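Local coordinates for protein molybdopterin adenylyltransferase (Helicobacter pylori, PDB 4XCW) that probably transfers an adenylyl group from ATP to molybdopterin, a late step in the biosynthesis of the molybdenum cofactor, at residues B[32-44]-B[161-173]. Numbering follows the deposited sequence.
Sequences EVLSEYLLNPLEF and GNYMQVNEKNIQA
Asn40 grips the 161-173 chain with both ends of its amide. OD1 takes Gln165 N at 2.7 Å in its carbonyl plane, on a lone pair, while ND2 gives a longer, tilted bond to Tyr163 O and a second one to Gln4 O. With both amide atoms engaged, the side chain is fixed in rotation. Next to it the backbones pair in a single antiparallel bridge at Leu38 and Val166: Leu39 N reaches Gln165 O, and Asn167 N reaches Tyr37 O at 2.8 Å. Beyond the bridge, Asn170 ND2 donates to Glu36 O at 2.7 Å, almost straight (175°) but from above the carbonyl plane.

Apolar groups fill in around these bonds. Ile171 lies over one face of the Tyr37 ring, its CB 4.0 Å from the centroid as a CH-pi contact; with CG1 anti to the backbone N, the bend at chi2 (86°) turns CD1 toward CZ and OH of Tyr37. Val33 CG1 lies against the opposite face. Leu38 CD2 meets Met164 CB at 3.7 Å, and Leu39 CD2 packs on Asn167 CB.

The tail after helix 152-158 thus supplies Asn170 ND2 and Asn167 N as donors to Glu36 O and Tyr37 O, carbonyls of the last turn of helix 25-37, where the chain leaves helical geometry at Leu38.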
loop_
_atom_site.group_PDB
_atom_site.type_symbol
_atom_site.label_atom_id
_atom_site.label_comp_id
_atom_site.label_asym_id
_atom_site.label_seq_id
_atom_site.Cartn_x
_atom_site.Cartn_y
_atom_site.Cartn_z
ATOM N N GLU B 32 8.974 -26.068 10.223
ATOM C CA GLU B 32 9.343 -26.052 11.638
ATOM C C GLU B 32 8.507 -25.044 12.420
ATOM O O GLU B 32 7.945 -25.367 13.462
ATOM C CB GLU B 32 10.827 -25.726 11.816
ATOM C CG GLU B 32 11.770 -26.881 11.541
ATOM C CD GLU B 32 13.216 -26.519 11.820
ATOM O OE1 GLU B 32 13.473 -25.356 12.203
ATOM O OE2 GLU B 32 14.093 -27.396 11.663
ATOM N N VAL B 33 8.434 -23.821 11.909
ATOM C CA VAL B 33 7.713 -22.749 12.587
ATOM C C VAL B 33 6.218 -23.022 12.692
ATOM O O VAL B 33 5.622 -22.889 13.762
ATOM C CB VAL B 33 7.919 -21.401 11.872
ATOM C CG1 VAL B 33 7.021 -20.337 12.479
ATOM C CG2 VAL B 33 9.372 -20.976 11.959
ATOM N N LEU B 34 5.608 -23.398 11.575
ATOM C CA LEU B 34 4.175 -23.645 11.572
ATOM C C LEU B 34 3.829 -24.851 12.444
ATOM O O LEU B 34 2.770 -24.884 13.074
ATOM C CB LEU B 34 3.675 -23.826 10.138
ATOM C CG LEU B 34 3.718 -22.512 9.352
ATOM C CD1 LEU B 34 3.346 -22.719 7.894
ATOM C CD2 LEU B 34 2.814 -21.459 9.999
ATOM N N SER B 35 4.737 -25.823 12.506
ATOM C CA SER B 35 4.529 -27.000 13.350
ATOM C C SER B 35 4.518 -26.643 14.832
ATOM O O SER B 35 3.831 -27.284 15.622
ATOM C CB SER B 35 5.605 -28.056 13.086
ATOM O OG SER B 35 5.441 -28.642 11.808
ATOM N N GLU B 36 5.288 -25.627 15.207
ATOM C CA GLU B 36 5.354 -25.186 16.597
ATOM C C GLU B 36 4.182 -24.275 16.963
ATOM O O GLU B 36 3.799 -24.185 18.131
ATOM C CB GLU B 36 6.674 -24.460 16.864
ATOM C CG GLU B 36 7.912 -25.331 16.722
ATOM C CD GLU B 36 9.197 -24.527 16.791
ATOM O OE1 GLU B 36 9.111 -23.286 16.917
ATOM O OE2 GLU B 36 10.290 -25.132 16.721
ATOM N N TYR B 37 3.622 -23.608 15.960
ATOM C CA TYR B 37 2.552 -22.635 16.168
ATOM C C TYR B 37 1.168 -23.266 16.284
ATOM O O TYR B 37 0.275 -22.702 16.920
ATOM C CB TYR B 37 2.532 -21.616 15.027
ATOM C CG TYR B 37 3.604 -20.551 15.107
ATOM C CD1 TYR B 37 4.594 -20.588 16.087
ATOM C CD2 TYR B 37 3.622 -19.499 14.195
ATOM C CE1 TYR B 37 5.571 -19.607 16.149
ATOM C CE2 TYR B 37 4.590 -18.518 14.253
ATOM C CZ TYR B 37 5.562 -18.573 15.224
ATOM O OH TYR B 37 6.524 -17.584 15.269
ATOM N N LEU B 38 0.988 -24.426 15.658
ATOM C CA LEU B 38 -0.320 -25.073 15.593
ATOM C C LEU B 38 -0.374 -26.394 16.352
ATOM O O LEU B 38 0.583 -27.168 16.350
ATOM C CB LEU B 38 -0.716 -25.311 14.135
ATOM C CG LEU B 38 -0.990 -24.055 13.312
ATOM C CD1 LEU B 38 -1.097 -24.394 11.839
ATOM C CD2 LEU B 38 -2.265 -23.393 13.804
ATOM N N LEU B 39 -1.513 -26.647 16.988
ATOM C CA LEU B 39 -1.741 -27.894 17.702
ATOM C C LEU B 39 -2.388 -28.936 16.794
ATOM O O LEU B 39 -2.331 -30.134 17.074
ATOM C CB LEU B 39 -2.616 -27.647 18.933
ATOM C CG LEU B 39 -2.025 -26.692 19.973
ATOM C CD1 LEU B 39 -3.055 -26.341 21.033
ATOM C CD2 LEU B 39 -0.794 -27.309 20.616
ATOM N N ASN B 40 -2.998 -28.472 15.707
ATOM C CA ASN B 40 -3.683 -29.359 14.768
ATOM C C ASN B 40 -2.757 -30.397 14.163
ATOM O O ASN B 40 -1.562 -30.148 14.019
ATOM C CB ASN B 40 -4.309 -28.558 13.621
ATOM C CG ASN B 40 -5.207 -27.444 14.105
ATOM O OD1 ASN B 40 -4.732 -26.427 14.601
ATOM N ND2 ASN B 40 -6.517 -27.627 13.953
ATOM N N PRO B 41 -3.306 -31.564 13.800
ATOM C CA PRO B 41 -2.565 -32.404 12.860
ATOM C C PRO B 41 -2.332 -31.623 11.572
ATOM O O PRO B 41 -3.261 -31.008 11.037
ATOM C CB PRO B 41 -3.487 -33.609 12.639
ATOM C CG PRO B 41 -4.825 -33.201 13.186
ATOM C CD PRO B 41 -4.554 -32.198 14.256
ATOM N N LEU B 42 -1.097 -31.620 11.088
ATOM C CA LEU B 42 -0.761 -30.828 9.918
ATOM C C LEU B 42 -0.367 -31.713 8.746
ATOM O O LEU B 42 0.292 -32.739 8.919
ATOM C CB LEU B 42 0.374 -29.857 10.243
ATOM C CG LEU B 42 0.132 -28.914 11.420
ATOM C CD1 LEU B 42 1.349 -28.033 11.659
ATOM C CD2 LEU B 42 -1.105 -28.073 11.171
ATOM N N GLU B 43 -0.785 -31.313 7.553
ATOM C CA GLU B 43 -0.324 -31.959 6.335
ATOM C C GLU B 43 0.261 -30.897 5.424
ATOM O O GLU B 43 -0.422 -29.947 5.042
ATOM C CB GLU B 43 -1.458 -32.723 5.640
ATOM C CG GLU B 43 -2.007 -33.878 6.469
ATOM C CD GLU B 43 -2.771 -34.900 5.643
ATOM O OE1 GLU B 43 -2.719 -34.822 4.396
ATOM O OE2 GLU B 43 -3.420 -35.782 6.245
ATOM N N PHE B 44 1.541 -31.054 5.100
ATOM C CA PHE B 44 2.243 -30.080 4.285
ATOM C C PHE B 44 2.323 -30.504 2.825
ATOM O O PHE B 44 2.640 -31.652 2.513
ATOM C CB PHE B 44 3.650 -29.844 4.837
ATOM C CG PHE B 44 3.674 -29.056 6.117
ATOM C CD1 PHE B 44 3.550 -27.678 6.094
ATOM C CD2 PHE B 44 3.830 -29.690 7.338
ATOM C CE1 PHE B 44 3.576 -26.947 7.269
ATOM C CE2 PHE B 44 3.858 -28.962 8.514
ATOM C CZ PHE B 44 3.730 -27.590 8.477
ATOM N N GLY B 161 -12.144 -21.498 6.011
ATOM C CA GLY B 161 -11.185 -22.586 6.095
ATOM C C GLY B 161 -11.328 -23.348 7.404
ATOM O O GLY B 161 -12.193 -23.030 8.228
ATOM N N ASN B 162 -10.482 -24.357 7.603
ATOM C CA ASN B 162 -10.548 -25.173 8.816
ATOM C C ASN B 162 -10.073 -24.394 10.036
ATOM O O ASN B 162 -9.412 -23.363 9.916
ATOM C CB ASN B 162 -9.726 -26.454 8.663
ATOM C CG ASN B 162 -10.299 -27.396 7.630
ATOM O OD1 ASN B 162 -11.495 -27.373 7.345
ATOM N ND2 ASN B 162 -9.446 -28.237 7.063
ATOM N N TYR B 163 -10.409 -24.897 11.214
ATOM C CA TYR B 163 -10.215 -24.142 12.445
ATOM C C TYR B 163 -8.867 -24.415 13.097
ATOM O O TYR B 163 -8.670 -25.454 13.725
ATOM C CB TYR B 163 -11.338 -24.467 13.424
ATOM C CG TYR B 163 -11.390 -23.548 14.621
ATOM C CD1 TYR B 163 -12.125 -22.372 14.576
ATOM C CD2 TYR B 163 -10.720 -23.861 15.799
ATOM C CE1 TYR B 163 -12.190 -21.529 15.666
ATOM C CE2 TYR B 163 -10.779 -23.019 16.899
ATOM C CZ TYR B 163 -11.516 -21.855 16.824
ATOM O OH TYR B 163 -11.586 -21.010 17.908
ATOM N N MET B 164 -7.946 -23.471 12.938
ATOM C CA MET B 164 -6.629 -23.562 13.547
ATOM C C MET B 164 -6.693 -23.429 15.056
ATOM O O MET B 164 -7.347 -22.526 15.581
ATOM C CB MET B 164 -5.714 -22.480 12.990
ATOM C CG MET B 164 -5.260 -22.715 11.577
ATOM S SD MET B 164 -4.348 -21.278 11.001
ATOM C CE MET B 164 -3.791 -21.882 9.413
ATOM N N GLN B 165 -5.996 -24.323 15.746
ATOM C CA GLN B 165 -5.869 -24.245 17.190
ATOM C C GLN B 165 -4.419 -23.958 17.553
ATOM O O GLN B 165 -3.519 -24.765 17.316
ATOM C CB GLN B 165 -6.371 -25.525 17.843
ATOM C CG GLN B 165 -7.741 -25.920 17.337
ATOM C CD GLN B 165 -8.607 -26.546 18.401
ATOM O OE1 GLN B 165 -8.266 -26.536 19.584
ATOM N NE2 GLN B 165 -9.741 -27.095 17.988
ATOM N N VAL B 166 -4.216 -22.780 18.122
ATOM C CA VAL B 166 -2.893 -22.228 18.361
ATOM C C VAL B 166 -2.177 -22.857 19.552
ATOM O O VAL B 166 -2.790 -23.126 20.580
ATOM C CB VAL B 166 -3.013 -20.717 18.577
ATOM C CG1 VAL B 166 -1.658 -20.084 18.761
ATOM C CG2 VAL B 166 -3.729 -20.113 17.389
ATOM N N ASN B 167 -0.880 -23.110 19.388
ATOM C CA ASN B 167 -0.024 -23.489 20.502
ATOM C C ASN B 167 0.418 -22.213 21.211
ATOM O O ASN B 167 1.371 -21.555 20.797
ATOM C CB ASN B 167 1.183 -24.303 20.025
ATOM C CG ASN B 167 1.969 -24.922 21.174
ATOM O OD1 ASN B 167 1.936 -24.433 22.303
ATOM N ND2 ASN B 167 2.682 -26.007 20.886
ATOM N N GLU B 168 -0.293 -21.866 22.275
ATOM C CA GLU B 168 -0.125 -20.573 22.921
ATOM C C GLU B 168 1.191 -20.485 23.692
ATOM O O GLU B 168 1.610 -19.407 24.107
ATOM C CB GLU B 168 -1.323 -20.303 23.832
ATOM C CG GLU B 168 -2.633 -20.358 23.057
ATOM C CD GLU B 168 -3.840 -19.990 23.886
ATOM O OE1 GLU B 168 -3.699 -19.827 25.112
ATOM O OE2 GLU B 168 -4.937 -19.866 23.300
ATOM N N LYS B 169 1.842 -21.629 23.866
ATOM C CA LYS B 169 3.192 -21.664 24.405
ATOM C C LYS B 169 4.170 -20.968 23.454
ATOM O O LYS B 169 5.215 -20.473 23.871
ATOM C CB LYS B 169 3.626 -23.110 24.653
ATOM C CG LYS B 169 4.975 -23.246 25.323
ATOM C CD LYS B 169 4.967 -22.556 26.670
ATOM C CE LYS B 169 6.353 -22.517 27.276
ATOM N NZ LYS B 169 6.895 -23.872 27.570
ATOM N N ASN B 170 3.819 -20.923 22.174
ATOM C CA ASN B 170 4.745 -20.434 21.161
ATOM C C ASN B 170 4.308 -19.162 20.438
ATOM O O ASN B 170 5.145 -18.419 19.927
ATOM C CB ASN B 170 5.001 -21.535 20.132
ATOM C CG ASN B 170 5.748 -22.713 20.723
ATOM O OD1 ASN B 170 6.558 -22.551 21.636
ATOM N ND2 ASN B 170 5.484 -23.907 20.202
ATOM N N ILE B 171 3.002 -18.913 20.391
ATOM C CA ILE B 171 2.477 -17.759 19.669
ATOM C C ILE B 171 1.060 -17.459 20.159
ATOM O O ILE B 171 0.367 -18.346 20.657
ATOM C CB ILE B 171 2.492 -18.007 18.131
ATOM C CG1 ILE B 171 2.273 -16.711 17.341
ATOM C CG2 ILE B 171 1.493 -19.079 17.736
ATOM C CD1 ILE B 171 3.549 -15.924 17.097
ATOM N N GLN B 172 0.642 -16.202 20.050
ATOM C CA GLN B 172 -0.708 -15.809 20.437
ATOM C C GLN B 172 -1.520 -15.478 19.200
ATOM O O GLN B 172 -1.042 -14.763 18.327
ATOM C CB GLN B 172 -0.676 -14.600 21.372
ATOM C CG GLN B 172 0.178 -14.782 22.612
ATOM C CD GLN B 172 0.033 -16.158 23.226
ATOM O OE1 GLN B 172 -1.065 -16.570 23.604
ATOM N NE2 GLN B 172 1.145 -16.877 23.333
ATOM N N ALA B 173 -2.741 -15.995 19.109
ATOM C CA ALA B 173 -3.620 -15.591 18.016
ATOM C C ALA B 173 -4.926 -15.034 18.543
ATOM O O ALA B 173 -5.546 -15.588 19.448
ATOM C CB ALA B 173 -3.885 -16.738 17.074
HETATM O O HOH W 1 2.738 -27.609 18.102
#